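ADP-ribosylation factor guanine nucleotide-exchange factor SEC7 (Saccharomyces cerevisiae, PDB 4OIY) activates the small GTPase ARF1 at the trans-Golgi network by promoting exchange of its guanine nucleotide, the task of the catalytic Sec7 domain described here. Local coordinates at residues I16-I27 against T51-Y62; L140-S149 against L182-I191. All blocks are in the same frame, centred on the assembly; numbering follows the deposited sequence.

Contact 1: I16-I27 against T51-Y62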
loop_
_atom_site.group_PDB
_atom_site.type_symbol
_atom_site.label_atom_id
_atom_site.label_comp_id
_atom_site.label_asym_id
_atom_site.label_seq_id
_atom_site.Cartn_x
_atom_site.Cartn_y
_atom_site.Cartn_z
ATOM N N ILE A 16 -6.272 14.371 14.825
ATOM C CA ILE A 16 -5.166 13.757 14.088
ATOM C C ILE A 16 -4.041 13.390 15.059
ATOM O O ILE A 16 -3.426 12.327 14.939
ATOM C CB ILE A 16 -4.671 14.690 12.959
ATOM C CG1 ILE A 16 -5.719 14.722 11.840
ATOM C CG2 ILE A 16 -3.312 14.245 12.419
ATOM C CD1 ILE A 16 -5.486 15.785 10.789
ATOM N N ALA A 17 -3.786 14.253 16.033
ATOM C CA ALA A 17 -2.787 13.949 17.058
ATOM C C ALA A 17 -3.184 12.715 17.867
ATOM O O ALA A 17 -2.336 11.861 18.156
ATOM C CB ALA A 17 -2.577 15.147 17.977
ATOM N N ILE A 18 -4.465 12.612 18.212
ATOM C CA ILE A 18 -4.964 11.436 18.932
ATOM C C ILE A 18 -4.763 10.198 18.062
ATOM O O ILE A 18 -4.297 9.167 18.547
ATOM C CB ILE A 18 -6.448 11.589 19.333
ATOM C CG1 ILE A 18 -6.611 12.730 20.339
ATOM C CG2 ILE A 18 -6.986 10.295 19.933
ATOM C CD1 ILE A 18 -8.044 13.169 20.527
ATOM N N PHE A 19 -5.084 10.305 16.777
ATOM C CA PHE A 19 -4.925 9.164 15.864
ATOM C C PHE A 19 -3.474 8.714 15.795
ATOM O O PHE A 19 -3.182 7.526 15.845
ATOM C CB PHE A 19 -5.410 9.497 14.451
ATOM C CG PHE A 19 -5.214 8.367 13.476
ATOM C CD1 PHE A 19 -4.032 8.231 12.762
ATOM C CD2 PHE A 19 -6.201 7.415 13.311
ATOM C CE1 PHE A 19 -3.854 7.169 11.888
ATOM C CE2 PHE A 19 -6.032 6.358 12.437
ATOM C CZ PHE A 19 -4.855 6.230 11.726
ATOM N N ASN A 20 -2.562 9.664 15.648
ATOM C CA ASN A 20 -1.156 9.326 15.482
ATOM C C ASN A 20 -0.576 8.694 16.741
ATOM O O ASN A 20 0.376 7.922 16.661
ATOM C CB ASN A 20 -0.342 10.554 15.063
ATOM C CG ASN A 20 -0.599 10.970 13.625
ATOM O OD1 ASN A 20 -1.003 10.167 12.788
ATOM N ND2 ASN A 20 -0.351 12.239 13.327
ATOM N N ASN A 21 -1.157 9.016 17.890
ATOM C CA ASN A 21 -0.762 8.412 19.155
ATOM C C ASN A 21 -1.359 7.011 19.325
ATOM O O ASN A 21 -0.674 6.084 19.762
ATOM C CB ASN A 21 -1.184 9.311 20.314
ATOM C CG ASN A 21 -0.817 8.733 21.665
ATOM O OD1 ASN A 21 0.359 8.685 22.041
ATOM N ND2 ASN A 21 -1.825 8.286 22.406
ATOM N N LYS A 22 -2.644 6.869 19.014
ATOM C CA LYS A 22 -3.310 5.577 19.131
ATOM C C LYS A 22 -4.515 5.550 18.211
ATOM O O LYS A 22 -5.581 6.021 18.584
ATOM C CB LYS A 22 -3.739 5.288 20.573
ATOM C CG LYS A 22 -4.318 3.886 20.728
ATOM C CD LYS A 22 -4.146 3.290 22.115
ATOM C CE LYS A 22 -2.697 2.980 22.441
ATOM N NZ LYS A 22 -1.875 2.372 21.367
ATOM N N PRO A 23 -4.343 4.991 17.008
ATOM C CA PRO A 23 -5.398 5.007 15.998
ATOM C C PRO A 23 -6.786 4.578 16.473
ATOM O O PRO A 23 -7.760 5.272 16.197
ATOM C CB PRO A 23 -4.847 4.054 14.935
ATOM C CG PRO A 23 -3.392 4.347 14.973
ATOM C CD PRO A 23 -3.073 4.510 16.433
ATOM N N LYS A 24 -6.882 3.462 17.188
ATOM C CA LYS A 24 -8.199 2.960 17.604
ATOM C C LYS A 24 -8.924 3.930 18.546
ATOM O O LYS A 24 -10.150 4.010 18.534
ATOM C CB LYS A 24 -8.091 1.566 18.228
ATOM C CG LYS A 24 -7.385 1.507 19.571
ATOM C CD LYS A 24 -7.613 0.173 20.270
ATOM C CE LYS A 24 -7.623 0.349 21.780
ATOM N NZ LYS A 24 -7.555 -0.940 22.520
ATOM N N LYS A 25 -8.162 4.677 19.341
ATOM C CA LYS A 25 -8.721 5.674 20.257
ATOM C C LYS A 25 -9.328 6.874 19.523
ATOM O O LYS A 25 -10.222 7.539 20.051
ATOM C CB LYS A 25 -7.632 6.144 21.233
ATOM C CG LYS A 25 -8.080 7.144 22.288
ATOM C CD LYS A 25 -7.059 7.235 23.419
ATOM C CE LYS A 25 -7.169 8.545 24.183
ATOM N NZ LYS A 25 -6.516 9.678 23.466
ATOM N N ALA A 26 -8.842 7.159 18.315
ATOM C CA ALA A 26 -9.311 8.322 17.563
ATOM C C ALA A 26 -10.674 8.097 16.921
ATOM O O ALA A 26 -11.405 9.058 16.684
ATOM C CB ALA A 26 -8.296 8.727 16.499
ATOM N N ILE A 27 -11.005 6.840 16.616
ATOM C CA ILE A 27 -12.227 6.552 15.861
ATOM C C ILE A 27 -13.450 7.038 16.642
ATOM O O ILE A 27 -14.198 7.862 16.122
ATOM C CB ILE A 27 -12.356 5.061 15.450
ATOM C CG1 ILE A 27 -11.157 4.612 14.599
ATOM C CG2 ILE A 27 -13.662 4.812 14.697
ATOM C CD1 ILE A 27 -10.915 5.422 13.344
ATOM N N THR A 51 -7.573 12.562 4.611
ATOM C CA THR A 51 -7.074 13.447 5.663
ATOM C C THR A 51 -5.562 13.626 5.609
ATOM O O THR A 51 -4.821 12.657 5.705
ATOM C CB THR A 51 -7.457 12.897 7.051
ATOM O OG1 THR A 51 -8.871 12.682 7.117
ATOM C CG2 THR A 51 -7.037 13.857 8.163
ATOM N N GLU A 52 -5.108 14.873 5.493
ATOM C CA GLU A 52 -3.684 15.179 5.476
ATOM C C GLU A 52 -3.144 15.189 6.894
ATOM O O GLU A 52 -3.862 15.529 7.817
ATOM C CB GLU A 52 -3.427 16.538 4.815
ATOM C CG GLU A 52 -3.731 16.533 3.327
ATOM C CD GLU A 52 -3.458 17.858 2.636
ATOM O OE1 GLU A 52 -3.702 17.922 1.411
ATOM O OE2 GLU A 52 -3.004 18.826 3.294
ATOM N N GLY A 53 -1.878 14.820 7.062
ATOM C CA GLY A 53 -1.223 14.931 8.353
ATOM C C GLY A 53 -1.211 13.667 9.185
ATOM O O GLY A 53 -0.719 13.684 10.310
ATOM N N LEU A 54 -1.756 12.571 8.650
ATOM C CA LEU A 54 -1.696 11.299 9.355
ATOM C C LEU A 54 -0.305 10.711 9.191
ATOM O O LEU A 54 0.297 10.810 8.118
ATOM C CB LEU A 54 -2.755 10.319 8.848
ATOM C CG LEU A 54 -4.212 10.780 8.915
ATOM C CD1 LEU A 54 -5.150 9.652 8.522
ATOM C CD2 LEU A 54 -4.589 11.312 10.285
ATOM N N ASP A 55 0.211 10.131 10.267
ATOM C CA ASP A 55 1.518 9.495 10.232
ATOM C C ASP A 55 1.394 8.191 9.443
ATOM O O ASP A 55 0.585 7.339 9.777
ATOM C CB ASP A 55 2.007 9.243 11.651
ATOM C CG ASP A 55 3.391 8.685 11.688
ATOM O OD1 ASP A 55 3.523 7.468 11.481
ATOM O OD2 ASP A 55 4.346 9.458 11.930
ATOM N N MET A 56 2.191 8.046 8.388
ATOM C CA MET A 56 2.053 6.886 7.510
ATOM C C MET A 56 2.368 5.578 8.203
ATOM O O MET A 56 1.818 4.544 7.837
ATOM C CB MET A 56 2.922 7.050 6.276
ATOM C CG MET A 56 2.388 8.143 5.377
ATOM S SD MET A 56 2.887 7.859 3.691
ATOM C CE MET A 56 4.616 8.259 3.835
ATOM N N ALA A 57 3.251 5.621 9.192
ATOM C CA ALA A 57 3.553 4.425 9.968
ATOM C C ALA A 57 2.403 4.073 10.899
ATOM O O ALA A 57 2.068 2.902 11.053
ATOM C CB ALA A 57 4.844 4.592 10.749
ATOM N N ALA A 58 1.781 5.082 11.508
ATOM C CA ALA A 58 0.613 4.834 12.334
ATOM C C ALA A 58 -0.525 4.255 11.490
ATOM O O ALA A 58 -1.197 3.311 11.909
ATOM C CB ALA A 58 0.170 6.113 13.037
ATOM N N VAL A 59 -0.729 4.797 10.291
ATOM C CA VAL A 59 -1.772 4.291 9.392
ATOM C C VAL A 59 -1.476 2.841 9.003
ATOM O O VAL A 59 -2.356 1.987 9.056
ATOM C CB VAL A 59 -1.918 5.182 8.131
ATOM C CG1 VAL A 59 -2.848 4.536 7.109
ATOM C CG2 VAL A 59 -2.420 6.570 8.507
ATOM N N GLY A 60 -0.240 2.561 8.606
ATOM C CA GLY A 60 0.113 1.217 8.173
ATOM C C GLY A 60 -0.051 0.204 9.288
ATOM O O GLY A 60 -0.542 -0.905 9.075
ATOM N N ASP A 61 0.369 0.577 10.489
ATOM C CA ASP A 61 0.248 -0.324 11.629
ATOM C C ASP A 61 -1.224 -0.575 11.969
ATOM O O ASP A 61 -1.595 -1.694 12.305
ATOM C CB ASP A 61 1.023 0.234 12.824
ATOM C CG ASP A 61 2.533 0.000 12.716
ATOM O OD1 ASP A 61 3.033 -0.427 11.662
ATOM O OD2 ASP A 61 3.232 0.226 13.720
ATOM N N TYR A 62 -2.059 0.451 11.843
ATOM C CA TYR A 62 -3.492 0.339 12.099
ATOM C C TYR A 62 -4.150 -0.591 11.076
ATOM O O TYR A 62 -4.906 -1.484 11.439
ATOM C CB TYR A 62 -4.114 1.733 12.059
ATOM C CG TYR A 62 -5.609 1.806 12.275
ATOM C CD1 TYR A 62 -6.196 1.303 13.425
ATOM C CD2 TYR A 62 -6.429 2.432 11.345
ATOM C CE1 TYR A 62 -7.558 1.412 13.634
ATOM C CE2 TYR A 62 -7.793 2.540 11.543
ATOM C CZ TYR A 62 -8.349 2.018 12.686
ATOM O OH TYR A 62 -9.704 2.136 12.889
#
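Phe-19 meets Tyr-62 edge-to-face: the rim of the phenylalanine points at the tyrosine's face, with the ring planes at 85° and the centroids 5.7 Å apart. In both residues CG lies anti to the backbone N (chi1 178° in Phe-19), which puts the edge of Phe-19 against the face of Tyr-62. Pro-23 slides past Tyr-62 in the opposite sense, its CB 3.4 Å from Tyr-62 CD1, and Phe-19 CE1 rests 3.7 Å from Val-59 CG2. This corner belongs to the all-helical Sec7 domain; helix 56-62 crosses segment 16-21, and Leu-48 of helix 41-50 also touches Phe-19. At the other end, Ile-16 CD1 and Thr-51 CG2 reach tip to tip, while Leu-54 crosses Ile-16 at about a right angle, Leu-54 CD2 3.8 Å from Ile-16 CG2. At the rim, beside these apolar groups, Asn-20 OD1 accepts from Asp-55 N at 2.8 Å, nearly straight at 171° but from above the carbonyl plane, and Asn-20 ND2 donates weakly to Gly-53 O. Replacing Asn-20 with a leucine would probably leave Asp-55 N without this acceptor, just before the helix starts. As N-cap, Asp-55 turns its OD1 back to Ala-58 N (3.0 Å), using the anti lone pair.

Contact 2: L140-S149 against L182-I191; sequences LIMLNTDLHS and LFNEIANNEI
Ile-186 is the knob of a knob-into-hole arrangement, seated among Leu-140, Leu-143, Asn-144 and Leu-147 of the facing helix. Its CG2, anti to the backbone N, comes within 3.6 Å of Asn-144 CA, while Ile-186 CG1 is 4.1 Å from Leu-140 CD2. Leu-143 crosses Phe-183 at about a right angle, and its CD1 approaches Phe-183 CE2 to 3.5 Å. Further along, Leu-147 CD1 packs against Ala-187 CB at 3.8 Å.

Beyond this apolar strip, the Asn-144 amide grips Ile-191, the end of this construct, twice: OD1 accepts from Ile-191 N and ND2 donates to Ile-191 O, an oxygen of the terminal carboxylate, both at 2.9 Å. The first bond is fairly straight (162°), and holding both ends of the amide fixes its rotation. With CG anti to the backbone N (chi1 -173°), the amide reaches Ile-191. The His-148 ring is held between two groups, with Glu-190 CB 3.5 Å from the ring centroid over one face in a CH-pi contact and Leu-147 CB over the opposite face, nearer the rim. The Glu-190 carboxylate runs almost parallel to the ring. His-148 NE2 also donates to Ala-187 O at 3.3 Å, with the acceptor close to the ring plane but the donor well above the carbonyl plane.

The contact joins helix 130-148 to helix 176-188, the last of the all-helical Sec7 domain, and its tail; the segments cross at -43°, axes 9.5 Å apart. Phe-161 of helix 158-164 touches Leu-140 and Leu-143, and Val-89 of helix 88-96 meets Ile-186. Gln-97 NE2 is hydrogen-bonded to Ile-191 OXT, and Arg-93 NH2 of helix 88-96 to Asn-189 O.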
loop_
_atom_site.group_PDB
_atom_site.type_symbol
_atom_site.label_atom_id
_atom_site.label_comp_id
_atom_site.label_asym_id
_atom_site.label_seq_id
_atom_site.Cartn_x
_atom_site.Cartn_y
_atom_site.Cartn_z
ATOM N N LEU A 140 9.054 -6.538 -7.407
ATOM C CA LEU A 140 9.156 -5.120 -7.711
ATOM C C LEU A 140 9.590 -4.329 -6.488
ATOM O O LEU A 140 10.379 -3.401 -6.613
ATOM C CB LEU A 140 7.833 -4.576 -8.255
ATOM C CG LEU A 140 7.459 -5.074 -9.654
ATOM C CD1 LEU A 140 6.009 -4.774 -9.982
ATOM C CD2 LEU A 140 8.392 -4.480 -10.699
ATOM N N ILE A 141 9.085 -4.688 -5.309
ATOM C CA ILE A 141 9.516 -4.027 -4.072
ATOM C C ILE A 141 11.006 -4.267 -3.836
ATOM O O ILE A 141 11.750 -3.345 -3.475
ATOM C CB ILE A 141 8.696 -4.513 -2.857
ATOM C CG1 ILE A 141 7.267 -3.961 -2.931
ATOM C CG2 ILE A 141 9.350 -4.072 -1.546
ATOM C CD1 ILE A 141 6.296 -4.652 -2.008
ATOM N N MET A 142 11.453 -5.495 -4.059
ATOM C CA MET A 142 12.874 -5.827 -3.876
ATOM C C MET A 142 13.758 -5.094 -4.877
ATOM O O MET A 142 14.831 -4.618 -4.534
ATOM C CB MET A 142 13.104 -7.328 -4.003
ATOM C CG MET A 142 14.561 -7.709 -3.835
ATOM S SD MET A 142 14.819 -9.476 -3.707
ATOM C CE MET A 142 14.269 -10.131 -5.261
ATOM N N LEU A 143 13.300 -5.015 -6.122
ATOM C CA LEU A 143 14.040 -4.310 -7.162
ATOM C C LEU A 143 14.170 -2.852 -6.772
ATOM O O LEU A 143 15.245 -2.264 -6.887
ATOM C CB LEU A 143 13.314 -4.425 -8.507
ATOM C CG LEU A 143 13.923 -3.606 -9.645
ATOM C CD1 LEU A 143 15.316 -4.094 -10.011
ATOM C CD2 LEU A 143 13.018 -3.622 -10.858
ATOM N N ASN A 144 13.068 -2.278 -6.298
ATOM C CA ASN A 144 13.039 -0.873 -5.902
ATOM C C ASN A 144 14.066 -0.587 -4.818
ATOM O O ASN A 144 14.811 0.386 -4.900
ATOM C CB ASN A 144 11.648 -0.497 -5.389
ATOM C CG ASN A 144 11.517 0.983 -5.122
ATOM O OD1 ASN A 144 11.627 1.798 -6.038
ATOM N ND2 ASN A 144 11.281 1.343 -3.868
ATOM N N THR A 145 14.099 -1.453 -3.814
ATOM C CA THR A 145 15.081 -1.354 -2.737
ATOM C C THR A 145 16.507 -1.478 -3.274
ATOM O O THR A 145 17.355 -0.633 -2.985
ATOM C CB THR A 145 14.825 -2.433 -1.673
ATOM O OG1 THR A 145 13.562 -2.186 -1.039
ATOM C CG2 THR A 145 15.910 -2.430 -0.613
ATOM N N ASP A 146 16.773 -2.507 -4.072
ATOM C CA ASP A 146 18.143 -2.764 -4.529
ATOM C C ASP A 146 18.650 -1.707 -5.501
ATOM O O ASP A 146 19.847 -1.464 -5.564
ATOM C CB ASP A 146 18.289 -4.165 -5.134
ATOM C CG ASP A 146 18.215 -5.270 -4.084
ATOM O OD1 ASP A 146 18.064 -4.960 -2.877
ATOM O OD2 ASP A 146 18.307 -6.451 -4.476
ATOM N N LEU A 147 17.758 -1.067 -6.252
ATOM C CA LEU A 147 18.189 -0.005 -7.155
ATOM C C LEU A 147 18.399 1.327 -6.436
ATOM O O LEU A 147 19.314 2.076 -6.795
ATOM C CB LEU A 147 17.203 0.174 -8.314
ATOM C CG LEU A 147 17.193 -0.948 -9.355
ATOM C CD1 LEU A 147 16.256 -0.579 -10.493
ATOM C CD2 LEU A 147 18.586 -1.234 -9.897
ATOM N N HIS A 148 17.578 1.618 -5.426
ATOM C CA HIS A 148 17.512 2.965 -4.850
ATOM C C HIS A 148 17.896 3.117 -3.374
ATOM O O HIS A 148 18.295 4.209 -2.964
ATOM C CB HIS A 148 16.103 3.526 -5.045
ATOM C CG HIS A 148 15.743 3.743 -6.478
ATOM N ND1 HIS A 148 14.809 2.975 -7.141
ATOM C CD2 HIS A 148 16.212 4.632 -7.383
ATOM C CE1 HIS A 148 14.719 3.385 -8.392
ATOM N NE2 HIS A 148 15.558 4.390 -8.565
ATOM N N SER A 149 17.766 2.059 -2.578
ATOM C CA SER A 149 17.865 2.179 -1.116
ATOM C C SER A 149 19.017 1.406 -0.492
ATOM O O SER A 149 19.659 1.895 0.449
ATOM C CB SER A 149 16.570 1.694 -0.462
ATOM O OG SER A 149 15.460 2.437 -0.909
ATOM N N LEU A 182 8.755 -2.888 -16.886
ATOM C CA LEU A 182 8.544 -2.638 -15.462
ATOM C C LEU A 182 9.854 -2.297 -14.749
ATOM O O LEU A 182 9.881 -1.403 -13.903
ATOM C CB LEU A 182 7.880 -3.839 -14.787
ATOM C CG LEU A 182 6.509 -4.273 -15.317
ATOM C CD1 LEU A 182 5.982 -5.441 -14.499
ATOM C CD2 LEU A 182 5.535 -3.112 -15.304
ATOM N N PHE A 183 10.920 -3.019 -15.084
ATOM C CA PHE A 183 12.245 -2.735 -14.547
ATOM C C PHE A 183 12.610 -1.266 -14.752
ATOM O O PHE A 183 13.016 -0.569 -13.814
ATOM C CB PHE A 183 13.282 -3.632 -15.222
ATOM C CG PHE A 183 14.685 -3.403 -14.746
ATOM C CD1 PHE A 183 15.462 -2.401 -15.302
ATOM C CD2 PHE A 183 15.237 -4.213 -13.767
ATOM C CE1 PHE A 183 16.760 -2.191 -14.864
ATOM C CE2 PHE A 183 16.541 -4.020 -13.341
ATOM C CZ PHE A 183 17.297 -3.002 -13.886
ATOM N N ASN A 184 12.434 -0.786 -15.977
ATOM C CA ASN A 184 12.770 0.602 -16.292
ATOM C C ASN A 184 11.878 1.612 -15.573
ATOM O O ASN A 184 12.351 2.668 -15.152
ATOM C CB ASN A 184 12.750 0.827 -17.809
ATOM C CG ASN A 184 13.890 0.118 -18.514
ATOM O OD1 ASN A 184 14.911 -0.198 -17.906
ATOM N ND2 ASN A 184 13.722 -0.132 -19.806
ATOM N N GLU A 185 10.599 1.283 -15.399
ATOM C CA GLU A 185 9.700 2.139 -14.630
ATOM C C GLU A 185 10.223 2.335 -13.209
ATOM O O GLU A 185 10.264 3.462 -12.706
ATOM C CB GLU A 185 8.282 1.567 -14.597
ATOM C CG GLU A 185 7.569 1.663 -15.939
ATOM C CD GLU A 185 6.091 1.346 -15.851
ATOM O OE1 GLU A 185 5.448 1.751 -14.868
ATOM O OE2 GLU A 185 5.556 0.706 -16.784
ATOM N N ILE A 186 10.644 1.243 -12.576
ATOM C CA ILE A 186 11.198 1.315 -11.227
ATOM C C ILE A 186 12.524 2.062 -11.243
ATOM O O ILE A 186 12.742 2.937 -10.411
ATOM C CB ILE A 186 11.393 -0.088 -10.612
ATOM C CG1 ILE A 186 10.035 -0.765 -10.376
ATOM C CG2 ILE A 186 12.200 -0.007 -9.313
ATOM C CD1 ILE A 186 9.253 -0.228 -9.199
ATOM N N ALA A 187 13.405 1.703 -12.174
ATOM C CA ALA A 187 14.733 2.325 -12.256
ATOM C C ALA A 187 14.653 3.843 -12.408
ATOM O O ALA A 187 15.463 4.569 -11.831
ATOM C CB ALA A 187 15.537 1.724 -13.402
ATOM N N ASN A 188 13.677 4.321 -13.174
ATOM C CA ASN A 188 13.593 5.747 -13.491
ATOM C C ASN A 188 12.853 6.577 -12.448
ATOM O O ASN A 188 13.054 7.792 -12.375
ATOM C CB ASN A 188 12.943 5.942 -14.861
ATOM C CG ASN A 188 13.820 5.457 -15.999
ATOM O OD1 ASN A 188 15.035 5.315 -15.847
ATOM N ND2 ASN A 188 13.212 5.221 -17.153
ATOM N N ASN A 189 11.985 5.935 -11.667
ATOM C CA ASN A 189 11.237 6.616 -10.609
ATOM C C ASN A 189 11.011 5.706 -9.397
ATOM O O ASN A 189 10.116 4.856 -9.397
ATOM C CB ASN A 189 9.901 7.146 -11.147
ATOM C CG ASN A 189 10.079 8.287 -12.144
ATOM O OD1 ASN A 189 10.450 9.403 -11.770
ATOM N ND2 ASN A 189 9.830 8.010 -13.418
ATOM N N GLU A 190 11.847 5.897 -8.377
ATOM C CA GLU A 190 11.780 5.150 -7.122
ATOM C C GLU A 190 10.400 5.218 -6.487
ATOM O O GLU A 190 9.783 6.281 -6.468
ATOM C CB GLU A 190 12.796 5.737 -6.138
ATOM C CG GLU A 190 12.810 5.092 -4.760
ATOM C CD GLU A 190 13.816 5.726 -3.814
ATOM O OE1 GLU A 190 14.445 6.737 -4.187
ATOM O OE2 GLU A 190 13.981 5.205 -2.694
ATOM N N ILE A 191 9.928 4.091 -5.958
ATOM C CA ILE A 191 8.731 4.079 -5.122
ATOM C C ILE A 191 9.123 4.459 -3.695
ATOM O O ILE A 191 10.073 3.914 -3.129
ATOM C CB ILE A 191 8.043 2.701 -5.131
ATOM C CG1 ILE A 191 7.569 2.374 -6.552
ATOM C CG2 ILE A 191 6.880 2.681 -4.140
ATOM C CD1 ILE A 191 6.945 1.006 -6.707
ATOM O OXT ILE A 191 8.506 5.327 -3.075
#

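How the contacts relate
Contacts 1 and 2 lie on opposite sides of the chain's centre, each about 16 Å from it, measured from the contact's centre. Their own centres are about 28 Å apart and their nearest atoms about 8 Å, so they do not touch. In sequence they are consecutive: contact 1 closes with Tyr-62 before contact 2 opens at Leu-140. Both fall within the Sec7 domain, and contact 2 ties down the end of this construct. Neither lies at Asp-121, which binds magnesium in a structure of this protein. The region after helix 88-96 borders both, Phe-99 and Arg-100 at contact 1 and Gln-97 at contact 2.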